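Local coordinates for carbohydrate binding module family 33 and 10 domain protein (Teredinibacter turnerae, PDB 6RW7) that is an AA10 lytic polysaccharide monooxygenase, a copper-dependent oxidoreductase that probably binds and oxidatively cleaves cellulose, at residues 53-56 / 60-63. Sequence-based numbering, arbitrary orientation.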
ATOM      1  N   ALA A  53      -3.233  -2.276 -11.718  1.00 10.20           N
ATOM      2  CA  ALA A  53      -4.326  -1.941 -12.643  1.00 10.22           C
ATOM      3  C   ALA A  53      -3.791  -0.991 -13.702  1.00  9.92           C
ATOM      4  O   ALA A  53      -2.635  -0.552 -13.606  1.00 10.38           O
ATOM      5  CB  ALA A  53      -5.476  -1.336 -11.874  1.00 10.13           C
ATOM      6  N   HIS A  54      -4.635  -0.632 -14.668  1.00 10.46           N
ATOM      7  CA  HIS A  54      -4.284   0.338 -15.714  1.00 10.38           C
ATOM      8  C   HIS A  54      -5.394   1.375 -15.781  1.00 11.02           C
ATOM      9  O   HIS A  54      -6.221   1.296 -16.674  1.00 11.96           O
ATOM     10  CB  HIS A  54      -4.055  -0.363 -17.055  1.00 10.15           C
ATOM     11  CG  HIS A  54      -2.874  -1.256 -17.018  1.00 10.69           C
ATOM     12  ND1 HIS A  54      -2.960  -2.562 -16.599  1.00 11.57           N
ATOM     13  CD2 HIS A  54      -1.580  -1.021 -17.313  1.00 11.60           C
ATOM     14  CE1 HIS A  54      -1.753  -3.098 -16.608  1.00 12.04           C
ATOM     15  NE2 HIS A  54      -0.898  -2.178 -17.082  1.00 13.27           N
ATOM     16  N   HIS A  55      -5.384   2.298 -14.831  1.00 10.93           N
ATOM     17  CA  HIS A  55      -6.384   3.385 -14.734  1.00 10.67           C
ATOM     18  C   HIS A  55      -5.891   4.401 -13.717  1.00 10.80           C
ATOM     19  O   HIS A  55      -4.738   4.273 -13.248  1.00 11.04           O
ATOM     20  CB  HIS A  55      -7.766   2.818 -14.416  1.00 10.75           C
ATOM     21  CG  HIS A  55      -7.851   2.042 -13.152  1.00 10.48           C
ATOM     22  ND1 HIS A  55      -7.345   2.503 -11.924  1.00 10.62           N
ATOM     23  CD2 HIS A  55      -8.396   0.834 -12.911  1.00 10.50           C
ATOM     24  CE1 HIS A  55      -7.608   1.599 -11.010  1.00 10.32           C
ATOM     25  NE2 HIS A  55      -8.238   0.563 -11.578  1.00 11.01           N
ATOM     26  N   GLU A  56      -6.701   5.408 -13.446  1.00 11.45           N
ATOM     27  CA  GLU A  56      -6.303   6.611 -12.674  1.00 11.89           C
ATOM     28  C   GLU A  56      -6.461   6.412 -11.153  1.00 11.58           C
ATOM     29  O   GLU A  56      -6.190   7.356 -10.399  1.00 11.51           O
ATOM     30  CB  GLU A  56      -7.131   7.789 -13.182  1.00 13.16           C
ATOM     31  CG  GLU A  56      -6.799   8.201 -14.613  1.00 14.75           C
ATOM     32  CD  GLU A  56      -7.886   9.086 -15.220  1.00 16.81           C
ATOM     33  OE1 GLU A  56      -8.983   8.565 -15.510  1.00 20.15           O
ATOM     34  OE2 GLU A  56      -7.637  10.298 -15.374  1.00 23.23           O
ATOM     35  N   VAL A  60     -10.421   8.622  -9.160  1.00 11.74           N
ATOM     36  CA  VAL A  60     -11.348   8.540 -10.321  1.00 13.45           C
ATOM     37  C   VAL A  60     -12.262   7.323 -10.193  1.00 14.04           C
ATOM     38  O   VAL A  60     -13.461   7.459 -10.482  1.00 14.86           O
ATOM     39  CB  VAL A  60     -10.538   8.537 -11.627  1.00 13.50           C
ATOM     40  CG1 VAL A  60     -11.433   8.268 -12.842  1.00 15.11           C
ATOM     41  CG2 VAL A  60      -9.790   9.849 -11.760  1.00 14.09           C
ATOM     42  N   VAL A  61     -11.707   6.156  -9.908  1.00 13.48           N
ATOM     43  CA  VAL A  61     -12.405   4.848  -9.976  1.00 13.84           C
ATOM     44  C   VAL A  61     -13.017   4.600  -8.600  1.00 13.96           C
ATOM     45  O   VAL A  61     -12.229   4.308  -7.677  1.00 13.11           O
ATOM     46  CB  VAL A  61     -11.406   3.737 -10.345  1.00 14.33           C
ATOM     47  CG1 VAL A  61     -12.077   2.371 -10.333  1.00 16.09           C
ATOM     48  CG2 VAL A  61     -10.697   4.039 -11.659  1.00 14.35           C
ATOM     49  N   LYS A  62     -14.334   4.723  -8.442  1.00 14.24           N
ATOM     50  CA  LYS A  62     -14.985   4.686  -7.106  1.00 14.69           C
ATOM     51  C   LYS A  62     -15.675   3.350  -6.834  1.00 15.16           C
ATOM     52  O   LYS A  62     -16.122   3.151  -5.696  1.00 16.59           O
ATOM     53  CB  LYS A  62     -16.008   5.814  -6.982  1.00 14.24           C
ATOM     54  CG  LYS A  62     -15.418   7.195  -7.138  1.00 14.16           C
ATOM     55  CD  LYS A  62     -14.347   7.486  -6.114  1.00 13.95           C
ATOM     56  CE  LYS A  62     -13.907   8.918  -6.182  1.00 13.95           C
ATOM     57  NZ  LYS A  62     -12.808   9.153  -5.239  1.00 13.46           N
ATOM     58  N   GLY A  63     -15.777   2.468  -7.822  1.00 16.03           N
ATOM     59  CA  GLY A  63     -16.694   1.328  -7.725  1.00 16.79           C
ATOM     60  C   GLY A  63     -16.011   0.030  -7.346  1.00 16.34           C
ATOM     61  O   GLY A  63     -16.639  -0.981  -7.549  1.00 17.27           O
TER
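V61 lays one methyl, CG2, over a face of the imidazole of H55: the carbon stands 3.8 Å from the ring centroid and 16° off the ring normal, a CH-pi contact. It leans toward the ND1 side, where V61 CG2 and H55 ND1 are 3.7 Å apart. The opposite face carries the CB of A53, set toward the rim, so the ring is sandwiched between two aliphatic carbons. H55 holds CG between its own backbone N and carbonyl carbon (chi1 59°), which brings that second face over A53 CB. ND1 is hydrogen-bonded to the backbone N of G57, which helps to set how the ring is turned. Without the imidazole, as with an alanine in place of H55, the V61 methyl would probably lose its aromatic face and the G57 amide its acceptor.

Further along the loop, V60 and E56 meet obliquely and with no polar bond. V60 CG2 packs 3.7 Å from E56 CB, while V60 CG1 comes within 3.6 Å of E56 OE1, an aliphatic-to-carboxylate touch at the surface. F70 meets both H55 and V61, and F196 of strand 193-202 also touches H55. These contacts pack together a surface loop that follows strand 52-54, which pairs antiparallel with strand 193-202 in the beta-sandwich core characteristic of the AA10 LPMO domain, the part of the longer protein present here.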